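Local coordinates for cohesin (PDB 2XDH), which probably mediates protein-protein attachment by recognising a dockerin module, as cohesins do, though this archaeal module belongs to a non-cellulosomal protein, at residues A10-P13 against Q14-I18. Residues are numbered along the deposited sequence; the frame is centred on the assembly and turned at random.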
loop_
_atom_site.group_PDB
_atom_site.type_symbol
_atom_site.label_atom_id
_atom_site.label_comp_id
_atom_site.label_asym_id
_atom_site.label_seq_id
_atom_site.Cartn_x
_atom_site.Cartn_y
_atom_site.Cartn_z
ATOM N N ALA A 10 23.694 14.330 -18.032
ATOM C CA ALA A 10 23.711 14.835 -19.398
ATOM C C ALA A 10 25.086 15.298 -19.806
ATOM O O ALA A 10 25.974 15.497 -18.969
ATOM C CB ALA A 10 22.690 15.975 -19.573
ATOM N N GLU A 11 25.259 15.466 -21.110
ATOM C CA GLU A 11 26.485 16.019 -21.647
ATOM C C GLU A 11 26.143 16.810 -22.906
ATOM O O GLU A 11 25.261 16.416 -23.664
ATOM C CB GLU A 11 27.468 14.905 -21.980
ATOM C CG GLU A 11 26.959 13.941 -23.033
ATOM C CD GLU A 11 27.836 12.699 -23.152
ATOM O OE1 GLU A 11 27.958 11.966 -22.150
ATOM O OE2 GLU A 11 28.403 12.460 -24.237
ATOM N N ALA A 12 26.845 17.915 -23.121
ATOM C CA ALA A 12 26.587 18.784 -24.269
ATOM C C ALA A 12 27.700 19.811 -24.411
ATOM O O ALA A 12 28.434 20.059 -23.457
ATOM C CB ALA A 12 25.255 19.469 -24.105
ATOM N N PRO A 13 27.833 20.415 -25.610
ATOM C CA PRO A 13 28.888 21.403 -25.855
ATOM C C PRO A 13 28.477 22.770 -25.341
ATOM O O PRO A 13 27.303 22.981 -25.043
ATOM C CB PRO A 13 28.983 21.456 -27.391
ATOM C CG PRO A 13 27.986 20.436 -27.911
ATOM C CD PRO A 13 27.006 20.204 -26.806
ATOM N N GLN A 14 29.435 23.685 -25.243
ATOM C CA GLN A 14 29.131 25.067 -24.905
ATOM C C GLN A 14 28.131 25.624 -25.911
ATOM O O GLN A 14 28.201 25.320 -27.106
ATOM C CB GLN A 14 30.403 25.919 -24.913
ATOM C CG GLN A 14 31.525 25.397 -24.025
ATOM C CD GLN A 14 32.345 24.294 -24.685
ATOM O OE1 GLN A 14 32.029 23.841 -25.786
ATOM N NE2 GLN A 14 33.409 23.864 -24.015
ATOM N N GLY A 15 27.195 26.431 -25.424
ATOM C CA GLY A 15 26.260 27.121 -26.297
ATOM C C GLY A 15 24.961 26.385 -26.559
ATOM O O GLY A 15 24.032 26.939 -27.142
ATOM N N SER A 16 24.877 25.132 -26.130
ATOM C CA SER A 16 23.676 24.363 -26.407
ATOM C C SER A 16 22.766 24.337 -25.194
ATOM O O SER A 16 23.204 24.575 -24.069
ATOM C CB SER A 16 24.026 22.937 -26.838
ATOM O OG SER A 16 24.529 22.185 -25.749
ATOM N N ASP A 17 21.490 24.065 -25.427
ATOM C CA ASP A 17 20.564 23.861 -24.332
ATOM C C ASP A 17 20.434 22.369 -24.060
ATOM O O ASP A 17 20.533 21.546 -24.975
ATOM C CB ASP A 17 19.201 24.464 -24.654
ATOM C CG ASP A 17 19.280 25.941 -24.963
ATOM O OD1 ASP A 17 18.454 26.424 -25.763
ATOM O OD2 ASP A 17 20.174 26.616 -24.410
ATOM N N ILE A 18 20.237 22.024 -22.791
ATOM C CA ILE A 18 19.955 20.651 -22.404
ATOM C C ILE A 18 18.711 20.616 -21.535
ATOM O O ILE A 18 18.365 21.600 -20.881
ATOM C CB ILE A 18 21.102 20.024 -21.592
ATOM C CG1 ILE A 18 21.313 20.795 -20.287
ATOM C CG2 ILE A 18 22.367 19.969 -22.405
ATOM C CD1 ILE A 18 22.291 20.138 -19.338
#
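S16 folds its hydroxyl back over the start of the turn and gives its hydrogen to the carbonyl of P13, OG to O 3.0 Å. OG approaches at a C=O...OG angle of 142°, 18° out of the carbonyl plane. With chi1 at 71° it sits over its own backbone, flanked by N and C of S16, and so faces P13 O. The turn's own backbone bond, S16 N to P13 O, is weak at 3.4 Å, so the hydroxyl probably helps to hold this type II beta turn closed, with G15 taking the positive phi at its third position. With an alanine here the P13 carbonyl would probably lose the hydroxyl's bond, keeping the weak one from S16 N, and the turn would be held less firmly. The same OG lies 3.3 Å from both CD of P13 and CB of A12. Packing is tightest just inside, where CG2 of I18 presses on the A12 methyl (CB) at 3.4 Å; further from the turn, CD1 of I18 rests more lightly against A10 CB at 4.2 Å. The solvent side is loose by contrast: Q14 heads outward, its bent chain laying OE1 near the backbone of P13 without bonding to it. This turn joins antiparallel strands 3-12 and 17-38 of the cohesin beta-sandwich; strand 142-151 pairs with the first, and V91 and F89 of strand 82-91 meet A12 and I18.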